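Local coordinates for protein putative platelet activating factor (Streptococcus pneumoniae, PDB 2HSJ) that is of unknown function but, as a GDSL-like member of the SGNH hydrolase clan, probably hydrolyses ester bonds of lipid or other acyl substrates, at residues D[26-31]-D[80-85]; D[31-36]-D[59-64]; D[88-93]-D[128-133]; D[142-147]-D[191-196]; D[171-176]-D[207-212]. All coordinates share one frame; numbering follows the deposited sequence. Where two conformers were deposited one is given.

Interaction 1: D[26-31]-D[80-85]; sequences HLNHIS and HLYGGA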
# COMPACT_ATOMS: atom_id res chain seq x y z
N HIS D 26 19.67 -3.77 -3.80
CA HIS D 26 18.96 -3.34 -5.00
C HIS D 26 17.45 -3.19 -4.71
O HIS D 26 16.83 -2.22 -5.14
CB HIS D 26 19.18 -4.31 -6.15
CG HIS D 26 18.79 -3.76 -7.50
ND1 HIS D 26 19.26 -4.31 -8.67
CD2 HIS D 26 18.02 -2.70 -7.87
CE1 HIS D 26 18.75 -3.67 -9.71
NE2 HIS D 26 17.99 -2.68 -9.25
N LEU D 27 16.87 -4.13 -3.95
CA LEU D 27 15.46 -3.97 -3.62
C LEU D 27 15.19 -2.72 -2.82
O LEU D 27 14.10 -2.10 -2.94
CB LEU D 27 14.96 -5.18 -2.83
CG LEU D 27 14.66 -6.42 -3.63
CD1 LEU D 27 14.32 -7.55 -2.63
CD2 LEU D 27 13.52 -6.20 -4.62
N ASN D 28 16.13 -2.32 -1.96
CA ASN D 28 15.94 -1.11 -1.16
C ASN D 28 15.67 0.11 -2.05
O ASN D 28 15.00 1.07 -1.61
CB ASN D 28 17.19 -0.83 -0.34
CG ASN D 28 17.38 -1.81 0.79
OD1 ASN D 28 16.50 -2.61 1.10
ND2 ASN D 28 18.53 -1.73 1.44
N HIS D 29 16.16 0.07 -3.29
CA HIS D 29 16.00 1.20 -4.21
C HIS D 29 14.76 1.11 -5.08
O HIS D 29 14.16 2.14 -5.43
CB HIS D 29 17.19 1.32 -5.14
CG HIS D 29 18.43 1.82 -4.47
ND1 HIS D 29 18.55 3.10 -3.98
CD2 HIS D 29 19.62 1.21 -4.23
CE1 HIS D 29 19.76 3.25 -3.45
NE2 HIS D 29 20.42 2.12 -3.59
N ILE D 30 14.39 -0.11 -5.46
CA ILE D 30 13.31 -0.27 -6.42
C ILE D 30 12.02 -0.86 -5.83
O ILE D 30 11.02 -0.98 -6.54
CB ILE D 30 13.73 -1.07 -7.69
CG1 ILE D 30 13.95 -2.58 -7.39
CG2 ILE D 30 14.97 -0.41 -8.37
CD1 ILE D 30 13.98 -3.43 -8.68
N SER D 31 12.04 -1.19 -4.55
CA SER D 31 10.81 -1.73 -3.95
C SER D 31 9.59 -0.82 -4.19
O SER D 31 9.70 0.43 -4.11
CB SER D 31 10.99 -1.90 -2.46
OG SER D 31 9.75 -2.23 -1.86
N HIS D 80 19.89 -3.42 5.13
CA HIS D 80 18.72 -3.87 5.88
C HIS D 80 17.73 -2.78 6.15
O HIS D 80 16.70 -3.03 6.77
CB HIS D 80 19.17 -4.52 7.19
CG HIS D 80 20.08 -5.68 6.97
ND1 HIS D 80 19.63 -6.98 6.88
CD2 HIS D 80 21.41 -5.72 6.75
CE1 HIS D 80 20.65 -7.78 6.64
NE2 HIS D 80 21.74 -7.04 6.52
N LEU D 81 18.03 -1.56 5.65
CA LEU D 81 17.21 -0.39 5.98
C LEU D 81 16.78 0.38 4.74
O LEU D 81 17.65 0.79 3.93
CB LEU D 81 17.98 0.55 6.90
CG LEU D 81 18.42 0.01 8.27
CD1 LEU D 81 19.40 0.97 8.96
CD2 LEU D 81 17.22 -0.22 9.16
N TYR D 82 15.47 0.58 4.58
CA TYR D 82 14.95 1.52 3.60
C TYR D 82 13.55 1.93 4.00
O TYR D 82 12.95 1.31 4.91
CB TYR D 82 14.95 0.95 2.19
CG TYR D 82 13.81 0.00 1.85
CD1 TYR D 82 12.71 0.43 1.09
CD2 TYR D 82 13.85 -1.35 2.24
CE1 TYR D 82 11.69 -0.43 0.72
CE2 TYR D 82 12.81 -2.22 1.90
CZ TYR D 82 11.71 -1.75 1.15
OH TYR D 82 10.69 -2.60 0.76
N GLY D 83 13.05 2.96 3.34
CA GLY D 83 11.68 3.41 3.50
C GLY D 83 11.57 4.81 4.01
O GLY D 83 12.45 5.31 4.72
N GLY D 84 10.45 5.43 3.68
CA GLY D 84 10.17 6.79 4.13
C GLY D 84 9.28 6.89 5.35
O GLY D 84 9.02 8.02 5.82
N ALA D 85 8.79 5.75 5.85
CA ALA D 85 7.83 5.77 6.97
C ALA D 85 7.94 4.51 7.83
O ALA D 85 6.96 3.79 8.08
CB ALA D 85 6.42 5.92 6.44
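Tyr82 meets the end of a long helix through Asn28 and, just past it, Ser31, and packing contributes most of the contact. Asn28 CA lies over one face of the Tyr82 ring, 4.1 Å from the centroid and 23° off the normal, a CH-pi contact displaced toward the rim. The amide of Asn28 is tilted 28° from the ring plane, and OD1 comes down to 3.1 Å from Tyr82 CD2, a tight approach. Tyr82 CG stands between its own backbone N and carbonyl carbon (chi1 79°), which carries the ring along the helix to Ser31.

The polar part is a single bond across the segments: Ser31 OG and Tyr82 OH are 2.8 Å apart, and either may donate. Tyr82 OH also makes a weak hydrogen bond with Glu52 of the second subunit. The Asn28 amide is held by other partners, OD1 by Arg63 NH2 and ND2 by Ala79 O, so both ends of this group are satisfied beside the ring.

Helix 3-30 thus ends on the loop between helix 70-75 and strand 88-92. Tyr82 is flanked by Val61 and Arg63 of strand 60-64, and Leu81 packs on Leu38 and Ile40 of strand 37-41.

Interaction 2: D[31-36]-D[59-64]; sequences SVVEPN and TIVNRG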
# COMPACT_ATOMS: atom_id res chain seq x y z
N SER D 31 12.04 -1.19 -4.55
CA SER D 31 10.81 -1.73 -3.95
C SER D 31 9.59 -0.82 -4.19
O SER D 31 9.70 0.43 -4.11
CB SER D 31 10.99 -1.90 -2.46
OG SER D 31 9.75 -2.23 -1.86
N VAL D 32 8.43 -1.44 -4.43
CA VAL D 32 7.20 -0.68 -4.65
C VAL D 32 6.37 -0.55 -3.37
O VAL D 32 5.29 0.05 -3.41
CB VAL D 32 6.33 -1.24 -5.81
CG1 VAL D 32 7.14 -1.33 -7.07
CG2 VAL D 32 5.71 -2.60 -5.44
N VAL D 33 6.86 -1.08 -2.25
CA VAL D 33 6.12 -0.96 -0.99
C VAL D 33 6.89 -0.07 -0.02
O VAL D 33 8.11 0.08 -0.12
CB VAL D 33 5.81 -2.33 -0.33
CG1 VAL D 33 4.99 -3.17 -1.30
CG2 VAL D 33 7.09 -3.06 0.06
N GLU D 34 6.16 0.49 0.94
CA GLU D 34 6.76 1.24 2.04
C GLU D 34 6.73 0.35 3.27
O GLU D 34 5.65 -0.01 3.76
CB GLU D 34 5.93 2.50 2.30
CG GLU D 34 6.21 3.60 1.27
CD GLU D 34 7.54 4.31 1.48
OE1 GLU D 34 8.32 3.93 2.39
OE2 GLU D 34 7.83 5.27 0.73
N PRO D 35 7.91 -0.06 3.78
CA PRO D 35 7.86 -0.89 4.97
C PRO D 35 7.33 -0.11 6.17
O PRO D 35 7.83 0.95 6.47
CB PRO D 35 9.31 -1.30 5.22
CG PRO D 35 10.14 -0.56 4.24
CD PRO D 35 9.28 0.16 3.26
N ASN D 36 6.32 -0.66 6.82
CA ASN D 36 5.89 -0.13 8.10
C ASN D 36 6.75 -0.72 9.21
O ASN D 36 7.11 -0.04 10.18
CB ASN D 36 4.40 -0.41 8.32
CG ASN D 36 3.90 0.10 9.66
OD1 ASN D 36 3.77 -0.68 10.61
ND2 ASN D 36 3.65 1.43 9.76
N THR D 59 2.35 -3.65 6.44
CA THR D 59 3.44 -4.08 5.57
C THR D 59 4.72 -4.32 6.35
O THR D 59 5.37 -3.37 6.83
CB THR D 59 3.72 -3.08 4.44
OG1 THR D 59 2.49 -2.86 3.73
CG2 THR D 59 4.75 -3.63 3.46
N ILE D 60 5.08 -5.60 6.44
CA ILE D 60 6.26 -6.04 7.17
C ILE D 60 7.19 -6.62 6.11
O ILE D 60 6.81 -7.48 5.33
CB ILE D 60 5.91 -7.17 8.17
CG1 ILE D 60 4.76 -6.69 9.06
CG2 ILE D 60 7.19 -7.58 8.96
CD1 ILE D 60 4.25 -7.71 10.14
N VAL D 61 8.40 -6.09 6.09
CA VAL D 61 9.38 -6.50 5.07
C VAL D 61 10.53 -7.27 5.70
O VAL D 61 11.07 -6.88 6.74
CB VAL D 61 9.90 -5.25 4.26
CG1 VAL D 61 11.05 -5.59 3.31
CG2 VAL D 61 8.78 -4.62 3.45
N ASN D 62 10.91 -8.36 5.03
CA ASN D 62 11.94 -9.26 5.54
C ASN D 62 13.31 -8.76 5.11
O ASN D 62 13.61 -8.65 3.91
CB ASN D 62 11.72 -10.65 4.96
CG ASN D 62 12.39 -11.71 5.78
OD1 ASN D 62 13.55 -11.58 6.14
ND2 ASN D 62 11.65 -12.78 6.12
N ARG D 63 14.15 -8.49 6.11
CA ARG D 63 15.55 -8.22 5.82
C ARG D 63 16.42 -9.14 6.71
O ARG D 63 17.45 -8.72 7.24
CB ARG D 63 15.89 -6.72 6.04
CG ARG D 63 15.38 -5.80 4.89
CD ARG D 63 16.17 -6.08 3.62
NE ARG D 63 15.84 -5.24 2.46
CZ ARG D 63 14.85 -5.53 1.61
NH1 ARG D 63 14.07 -6.61 1.80
NH2 ARG D 63 14.62 -4.72 0.55
N GLY D 64 16.03 -10.41 6.79
CA GLY D 64 16.86 -11.38 7.53
C GLY D 64 17.83 -12.11 6.60
O GLY D 64 17.61 -12.21 5.38
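With CG1 opposite the carbonyl carbon (chi1 -59°), Val33 has CG2 between its backbone N and carbonyl carbon, and this methyl meets Val61 CG2 at 4.1 Å. Thr59 has CG2 trans to its backbone N, which brings this methyl to 4.1 Å from Val33 CB. Pro35 adds the edge of its ring, CB lying 3.8 Å from Val61 CG2, so that one valine methyl is shared by two residues of the facing segment. Glu34 also takes part through its backbone: its O is 3.7 Å from Thr59 CB.

Asn36 N donates to Thr59 O (2.9 Å, 141° at the hydrogen), the acceptor being met in the carbonyl plane. This bond stands just ahead of the pairing of strand 37-41 with strand 60-64, an outermost strand of the chain's five-stranded parallel sheet, with further backbone bonds joining Thr59 and Val61 with Ile37. Two local turns shape the segments. Ser31 OG accepts from Val33 N at 3.1 Å, an ST turn just past the helix end, and Asn62 OD1 accepts from Gly64 N at 2.8 Å, an Asx turn. Gln51 of the second subunit packs against both Val33 and Val61, and Arg63 NH2 makes a salt bridge with Glu52 of that subunit.

Interaction 3: D[88-93]-D[128-133]; sequences KIFLLI and KLLSIL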
# COMPACT_ATOMS: atom_id res chain seq x y z
N LYS D 88 8.74 0.78 12.92
CA LYS D 88 9.44 -0.10 13.84
C LYS D 88 10.37 -0.99 13.07
O LYS D 88 10.10 -1.39 11.93
CB LYS D 88 8.45 -1.00 14.62
CG LYS D 88 7.43 -0.24 15.44
CD LYS D 88 6.49 -1.21 16.12
CE LYS D 88 5.50 -0.49 17.00
NZ LYS D 88 4.56 0.28 16.20
N ILE D 89 11.47 -1.32 13.74
CA ILE D 89 12.40 -2.36 13.31
C ILE D 89 12.38 -3.44 14.37
O ILE D 89 12.58 -3.15 15.54
CB ILE D 89 13.84 -1.80 13.21
CG1 ILE D 89 13.93 -0.81 12.04
CG2 ILE D 89 14.88 -2.93 13.06
CD1 ILE D 89 15.12 0.18 12.16
N PHE D 90 12.09 -4.67 13.97
CA PHE D 90 12.19 -5.82 14.87
C PHE D 90 13.54 -6.45 14.61
O PHE D 90 13.87 -6.75 13.46
CB PHE D 90 11.09 -6.83 14.60
CG PHE D 90 9.79 -6.49 15.24
CD1 PHE D 90 9.18 -5.26 15.05
CD2 PHE D 90 9.18 -7.42 16.09
CE1 PHE D 90 7.97 -4.98 15.67
CE2 PHE D 90 7.99 -7.14 16.71
CZ PHE D 90 7.38 -5.91 16.51
N LEU D 91 14.31 -6.66 15.67
CA LEU D 91 15.64 -7.19 15.56
C LEU D 91 15.76 -8.49 16.36
O LEU D 91 15.58 -8.51 17.58
CB LEU D 91 16.63 -6.15 16.08
CG LEU D 91 18.08 -6.54 16.01
CD1 LEU D 91 18.47 -6.95 14.60
CD2 LEU D 91 18.91 -5.34 16.52
N LEU D 92 16.09 -9.58 15.65
CA LEU D 92 16.29 -10.88 16.28
C LEU D 92 17.64 -11.37 15.82
O LEU D 92 17.84 -11.81 14.67
CB LEU D 92 15.20 -11.92 15.89
CG LEU D 92 15.41 -13.31 16.49
CD1 LEU D 92 15.54 -13.27 18.05
CD2 LEU D 92 14.26 -14.18 16.07
N ILE D 93 18.61 -11.33 16.73
CA ILE D 93 19.96 -11.70 16.38
C ILE D 93 20.73 -12.01 17.64
O ILE D 93 20.40 -11.50 18.72
CB ILE D 93 20.65 -10.56 15.54
CG1 ILE D 93 21.90 -11.10 14.81
CG2 ILE D 93 20.90 -9.31 16.40
CD1 ILE D 93 22.31 -10.26 13.65
N LYS D 128 12.43 -2.82 18.29
CA LYS D 128 11.97 -3.87 19.20
C LYS D 128 13.06 -4.93 19.20
O LYS D 128 13.28 -5.62 18.20
CB LYS D 128 10.63 -4.43 18.71
CG LYS D 128 9.56 -3.35 18.49
CD LYS D 128 9.27 -2.64 19.82
CE LYS D 128 8.26 -1.51 19.66
NZ LYS D 128 8.07 -0.76 20.96
N LEU D 129 13.78 -5.01 20.32
CA LEU D 129 14.92 -5.93 20.40
C LEU D 129 14.44 -7.23 21.05
O LEU D 129 14.14 -7.28 22.26
CB LEU D 129 16.05 -5.30 21.24
CG LEU D 129 17.32 -6.12 21.52
CD1 LEU D 129 18.05 -6.51 20.20
CD2 LEU D 129 18.24 -5.32 22.46
N LEU D 130 14.34 -8.27 20.23
CA LEU D 130 13.76 -9.51 20.72
C LEU D 130 14.75 -10.25 21.60
O LEU D 130 15.95 -10.28 21.32
CB LEU D 130 13.34 -10.42 19.55
CG LEU D 130 11.92 -10.15 19.05
CD1 LEU D 130 11.70 -8.72 18.51
CD2 LEU D 130 11.64 -11.21 17.97
N SER D 131 14.23 -10.93 22.61
CA SER D 131 15.05 -11.92 23.29
C SER D 131 15.54 -12.96 22.28
O SER D 131 14.76 -13.41 21.43
CB SER D 131 14.19 -12.60 24.36
OG SER D 131 13.09 -13.24 23.75
N ILE D 132 16.79 -13.38 22.40
CA ILE D 132 17.25 -14.58 21.69
C ILE D 132 16.36 -15.76 22.10
O ILE D 132 16.04 -15.95 23.27
CB ILE D 132 18.73 -14.86 22.01
CG1 ILE D 132 19.60 -13.66 21.60
CG2 ILE D 132 19.19 -16.19 21.41
CD1 ILE D 132 21.04 -13.70 22.15
N LEU D 133 15.97 -16.57 21.12
CA LEU D 133 15.02 -17.64 21.40
C LEU D 133 15.69 -18.83 22.09
O LEU D 133 16.90 -19.02 21.95
CB LEU D 133 14.33 -18.10 20.11
CG LEU D 133 13.78 -17.01 19.19
CD1 LEU D 133 12.99 -17.65 18.05
CD2 LEU D 133 12.90 -16.09 19.97
O HOH W 1 17.67 -9.77 19.05
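Phe90 and Leu91 of strand 88-92 pair with Lys128 and Leu129 of strand 126-130 in the parallel sheet of the SGNH hydrolase fold; the two strands are successive in the chain, joined by a beta-alpha-beta crossover that includes helix 104-121. Three nearly straight backbone bonds satisfy the facing amides: Lys128 N to Ile89 O (2.8 Å), Leu91 N to Lys128 O (2.9 Å) and Leu130 N to Leu91 O (2.9 Å). Beyond Leu130 the segments part, and a water takes over. It accepts from Ile93 N at 2.9 Å and lies within bonding distance of Leu91 O and Leu130 O, which compete with other acceptors for its protons. Ile132 N has left the pairing altogether and donates to Asn157 OD1 of helix 150-164.

The charged ends are matched outside the pair. Lys128 NZ forms a salt bridge with Glu171, while Lys88 NZ has one with the C-terminal carboxylate of Tyr214 and a hydrogen bond to Leu213 O. The two lysine chains cross with their CE atoms 4.0 Å apart in a buried setting; the opposite charges probably offset their mutual repulsion. Ser131 OG is engaged by Val175 N and Phe176 N.

Apolar branches fill the remainder. Leu91 and Leu129 lie side by side, and Leu92 CD1 reaches Leu130 CB at 3.9 Å. On the Phe90 side, Lys128 CB hangs over the ring centre, 3.9 Å from the centroid and 5° off its normal.

Interaction 4: D[142-147]-D[191-196]; sequences QQAVYI and TTDGLH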
# COMPACT_ATOMS: atom_id res chain seq x y z
N GLN D 142 21.53 -32.08 18.92
CA GLN D 142 22.87 -31.54 19.20
C GLN D 142 23.62 -30.96 17.98
O GLN D 142 24.39 -30.02 18.14
CB GLN D 142 23.72 -32.56 19.97
CG GLN D 142 23.25 -32.78 21.40
CD GLN D 142 23.99 -33.89 22.14
OE1 GLN D 142 24.55 -34.82 21.53
NE2 GLN D 142 24.01 -33.80 23.47
N GLN D 143 23.33 -31.48 16.78
CA GLN D 143 23.97 -31.06 15.52
C GLN D 143 23.69 -29.61 15.08
O GLN D 143 24.56 -28.96 14.48
CB GLN D 143 23.56 -31.99 14.37
CG GLN D 143 24.01 -33.42 14.53
CD GLN D 143 23.64 -34.28 13.34
OE1 GLN D 143 22.46 -34.46 13.03
NE2 GLN D 143 24.65 -34.83 12.68
N ALA D 144 22.48 -29.13 15.34
CA ALA D 144 22.12 -27.75 15.06
C ALA D 144 22.37 -26.88 16.28
O ALA D 144 22.85 -25.76 16.15
CB ALA D 144 20.68 -27.64 14.60
N VAL D 145 22.04 -27.39 17.46
CA VAL D 145 22.13 -26.60 18.69
C VAL D 145 23.59 -26.29 19.07
O VAL D 145 23.91 -25.16 19.47
CB VAL D 145 21.35 -27.27 19.83
CG1 VAL D 145 21.60 -26.59 21.17
CG2 VAL D 145 19.87 -27.25 19.50
N TYR D 146 24.47 -27.28 18.91
CA TYR D 146 25.91 -27.08 19.09
C TYR D 146 26.18 -26.52 20.49
O TYR D 146 25.61 -27.00 21.48
CB TYR D 146 26.44 -26.17 17.96
CG TYR D 146 27.94 -26.16 17.82
CD1 TYR D 146 28.66 -27.34 17.83
CD2 TYR D 146 28.62 -24.96 17.65
CE1 TYR D 146 30.06 -27.33 17.71
CE2 TYR D 146 30.00 -24.93 17.52
CZ TYR D 146 30.72 -26.12 17.55
OH TYR D 146 32.08 -26.08 17.42
N ILE D 147 27.04 -25.53 20.62
CA ILE D 147 27.43 -25.07 21.95
C ILE D 147 26.42 -24.10 22.62
O ILE D 147 26.66 -23.60 23.72
CB ILE D 147 28.85 -24.44 21.95
CG1 ILE D 147 28.87 -23.15 21.11
CG2 ILE D 147 29.90 -25.48 21.49
CD1 ILE D 147 30.23 -22.40 21.18
N THR D 191 9.94 -26.65 17.08
CA THR D 191 11.26 -26.72 16.43
C THR D 191 11.36 -27.79 15.33
O THR D 191 10.67 -28.81 15.39
CB THR D 191 12.40 -26.89 17.47
OG1 THR D 191 13.66 -26.66 16.84
CG2 THR D 191 12.40 -28.27 18.09
N THR D 192 12.19 -27.51 14.32
CA THR D 192 12.53 -28.53 13.32
C THR D 192 13.78 -29.30 13.74
O THR D 192 13.77 -30.53 13.69
CB THR D 192 12.76 -27.91 11.94
OG1 THR D 192 13.71 -26.85 12.06
CG2 THR D 192 11.46 -27.35 11.39
N ASP D 193 14.81 -28.59 14.18
CA ASP D 193 16.12 -29.19 14.45
C ASP D 193 16.73 -28.81 15.81
O ASP D 193 17.92 -29.08 16.06
CB ASP D 193 17.10 -28.82 13.35
CG ASP D 193 17.34 -27.33 13.26
OD1 ASP D 193 16.88 -26.59 14.16
OD2 ASP D 193 18.00 -26.89 12.30
N GLY D 194 15.92 -28.23 16.68
CA GLY D 194 16.39 -27.83 18.02
C GLY D 194 16.75 -26.36 18.13
O GLY D 194 16.82 -25.83 19.25
N LEU D 195 16.98 -25.74 16.98
CA LEU D 195 17.37 -24.32 16.87
C LEU D 195 16.36 -23.52 16.02
O LEU D 195 15.85 -22.49 16.45
CB LEU D 195 18.78 -24.24 16.27
CG LEU D 195 19.31 -22.86 15.88
CD1 LEU D 195 19.47 -21.98 17.10
CD2 LEU D 195 20.63 -23.06 15.16
N HIS D 196 16.11 -23.98 14.79
CA HIS D 196 15.15 -23.34 13.91
C HIS D 196 13.71 -23.68 14.27
O HIS D 196 13.42 -24.73 14.89
CB HIS D 196 15.42 -23.77 12.47
CG HIS D 196 16.74 -23.29 11.97
ND1 HIS D 196 17.88 -24.07 12.03
CD2 HIS D 196 17.12 -22.09 11.47
CE1 HIS D 196 18.90 -23.37 11.56
NE2 HIS D 196 18.47 -22.17 11.21
O HOH W 2 19.72 -30.86 14.85
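Ala144 presses its methyl onto the loop that holds Asp193. Its CB lies 3.4 Å from Asp193 O and 3.6 Å from the carboxylate carbon CG, so the methyl sits against both the backbone and the acid group, and it also packs on Leu195 CB. The Ala144 carbonyl is met as well: Leu195 CD2 stops 3.6 Å from Ala144 O.

Val145, the other large contributor, leans CG2 on the peptide of Gly194, a residue with positive phi (99°), 3.4 Å from its O. The segments exchange no direct hydrogen bond; a water bridges them, lying 2.8 Å from Asp193 O, where other acceptors compete for its protons, and accepting weakly from Ala144 N.

Asp193, beneath the Ala144 methyl, is fixed by its own loop. OD1 accepts from Leu195 N, an Asx turn, and through its syn lone pair from His196 N at 2.8 Å. OD2 takes His196 ND1 at 2.8 Å, also on the syn side, OD2 lying near the imidazole plane. His196 in turn packs on Ser43 of the Gly-Asp-Ser sequence. The Asp-x-x-His spacing and this pairing match the last conserved block of SGNH hydrolases, whose aspartate and histidine form a catalytic triad with the serine of the Gly-Asp-Ser motif, here probably Ser43; helix 142-145 therefore backs what is probably the active-site loop.

Interaction 5: D[171-176]-D[207-212]; sequences EFVPVF and KSLKDY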
# COMPACT_ATOMS: atom_id res chain seq x y z
N GLU D 171 12.75 -1.13 22.86
CA GLU D 171 11.98 -1.93 23.81
C GLU D 171 12.47 -3.36 23.68
O GLU D 171 12.49 -3.90 22.59
CB GLU D 171 10.47 -1.86 23.54
CG GLU D 171 9.68 -2.61 24.61
CD GLU D 171 8.19 -2.56 24.38
OE1 GLU D 171 7.76 -2.29 23.24
OE2 GLU D 171 7.44 -2.78 25.34
N PHE D 172 12.86 -3.96 24.80
CA PHE D 172 13.14 -5.38 24.84
C PHE D 172 11.83 -6.16 24.76
O PHE D 172 10.85 -5.84 25.45
CB PHE D 172 13.86 -5.72 26.13
CG PHE D 172 14.22 -7.16 26.26
CD1 PHE D 172 15.18 -7.74 25.45
CD2 PHE D 172 13.59 -7.92 27.24
CE1 PHE D 172 15.50 -9.10 25.61
CE2 PHE D 172 13.88 -9.26 27.39
CZ PHE D 172 14.85 -9.84 26.60
N VAL D 173 11.82 -7.20 23.92
CA VAL D 173 10.61 -7.98 23.68
C VAL D 173 10.86 -9.40 24.20
O VAL D 173 11.53 -10.18 23.56
CB VAL D 173 10.19 -7.99 22.17
CG1 VAL D 173 8.88 -8.77 21.99
CG2 VAL D 173 10.04 -6.55 21.62
N PRO D 174 10.31 -9.73 25.39
CA PRO D 174 10.57 -11.03 26.00
C PRO D 174 9.70 -12.10 25.37
O PRO D 174 8.51 -12.22 25.69
CB PRO D 174 10.22 -10.79 27.48
CG PRO D 174 9.18 -9.70 27.44
CD PRO D 174 9.42 -8.88 26.22
N VAL D 175 10.25 -12.80 24.39
CA VAL D 175 9.51 -13.89 23.73
C VAL D 175 10.06 -15.27 24.10
O VAL D 175 9.44 -16.28 23.81
CB VAL D 175 9.45 -13.74 22.18
CG1 VAL D 175 8.62 -12.54 21.79
CG2 VAL D 175 10.81 -13.63 21.56
N PHE D 176 11.25 -15.31 24.72
CA PHE D 176 11.89 -16.55 25.13
C PHE D 176 10.90 -17.46 25.87
O PHE D 176 10.70 -18.62 25.47
CB PHE D 176 13.11 -16.23 26.00
CG PHE D 176 13.84 -17.43 26.54
CD1 PHE D 176 15.01 -17.87 25.93
CD2 PHE D 176 13.36 -18.12 27.66
CE1 PHE D 176 15.70 -18.97 26.43
CE2 PHE D 176 14.04 -19.23 28.16
CZ PHE D 176 15.20 -19.66 27.54
N LYS D 207 2.07 -14.91 17.72
CA LYS D 207 1.06 -14.56 18.71
C LYS D 207 1.70 -13.72 19.83
O LYS D 207 1.11 -12.73 20.28
CB LYS D 207 0.46 -15.84 19.28
CG LYS D 207 -0.62 -15.63 20.33
CD LYS D 207 -1.21 -17.00 20.69
CE LYS D 207 -1.66 -17.06 22.14
NZ LYS D 207 -3.09 -16.71 22.33
N SER D 208 2.92 -14.07 20.24
CA SER D 208 3.59 -13.29 21.29
C SER D 208 4.01 -11.91 20.79
O SER D 208 4.04 -10.97 21.59
CB SER D 208 4.79 -14.04 21.84
OG SER D 208 5.82 -14.09 20.89
N LEU D 209 4.31 -11.77 19.49
CA LEU D 209 4.80 -10.48 18.94
C LEU D 209 3.70 -9.51 18.52
O LEU D 209 3.98 -8.32 18.35
CB LEU D 209 5.70 -10.69 17.71
CG LEU D 209 7.04 -11.36 17.98
CD1 LEU D 209 7.75 -11.63 16.64
CD2 LEU D 209 7.91 -10.49 18.90
N LYS D 210 2.49 -10.00 18.31
CA LYS D 210 1.47 -9.19 17.64
C LYS D 210 1.25 -7.79 18.25
O LYS D 210 1.22 -6.80 17.53
CB LYS D 210 0.15 -9.95 17.57
CG LYS D 210 -0.97 -9.12 16.93
CD LYS D 210 -2.28 -9.87 16.88
CE LYS D 210 -3.19 -9.33 15.76
NZ LYS D 210 -3.01 -7.87 15.54
N ASP D 211 1.12 -7.72 19.57
CA ASP D 211 0.85 -6.45 20.23
C ASP D 211 1.98 -5.46 20.03
O ASP D 211 1.75 -4.24 20.05
CB ASP D 211 0.61 -6.63 21.72
CG ASP D 211 -0.79 -7.14 22.04
OD1 ASP D 211 -1.55 -7.55 21.12
OD2 ASP D 211 -1.14 -7.16 23.24
N TYR D 212 3.20 -5.98 19.86
CA TYR D 212 4.38 -5.14 19.71
C TYR D 212 4.47 -4.52 18.32
O TYR D 212 5.28 -3.62 18.10
CB TYR D 212 5.68 -5.92 20.00
CG TYR D 212 5.80 -6.38 21.42
CD1 TYR D 212 6.42 -5.57 22.37
CD2 TYR D 212 5.31 -7.63 21.81
CE1 TYR D 212 6.55 -6.00 23.69
CE2 TYR D 212 5.43 -8.05 23.14
CZ TYR D 212 6.05 -7.22 24.07
OH TYR D 212 6.18 -7.64 25.39
O HOH W 3 5.75 -10.25 26.13
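Tyr212 reaches from the chain's C-terminal end across to strand 170-173. At CB its chi1 of -64° sets CG trans to the carbonyl carbon, bringing the ring against Val173. CG and the ring atoms beyond it pass beneath Val173 CG1, which stands 3.6 Å from the centroid, 8° off the normal, a CH-pi contact centred on the face. The CD1 edge meets the carboxylate of Glu171: OE1 is 3.6 Å from Tyr212 CD1, OE2 is 3.7 Å from CE1, and the two planes are 63° apart. CE2 lies under the same valine methyl, part of the face contact. At the tip, Tyr212 OH lies 3.6 Å from Pro174 CD and binds a water at 2.7 Å, which donates weakly to Pro174 O.

Three residues earlier, on helix 199-209, Leu209 CD2 touches both valines, 3.7 Å from Val173 CG1 and 3.6 Å from Val175 CG1. The latter methyl also touches Ser208 OG, a hydroxyl bonded to Leu205 O. This packs helix 199-209 and the turn after it against an outermost strand of the sheet.

No hydrogen bond joins the segments directly. Adhesion is therefore chiefly apolar and aromatic, with the polar groups paired at its margins: Glu171 by its salt bridge to Lys128, the phenol by water. A carboxylate at a ring edge probably adds a weak electrostatic attraction to the ring hydrogens.

Interaction 3 is the core of the set, every touching residue buried and backbone bonds prevailing, whereas the other four are only partly buried. Interactions 1 and 2 share Ser31 and lie at the second-subunit interface, where apolar packing mixes with polar groups; Asn28 and His80 of interaction 1 bond to Arg63 of interaction 2. Interactions 2, 3 and 5 reach the same sheet, at an outermost strand, its middle and the opposite outermost strand. Lys128 of interaction 3 and Glu171 of interaction 5 link the last two by a salt bridge. Interaction 4 touches none of the others; its centre is about 33 Å from that of interaction 1, and its water-bridged packing borders the probable active-site loop.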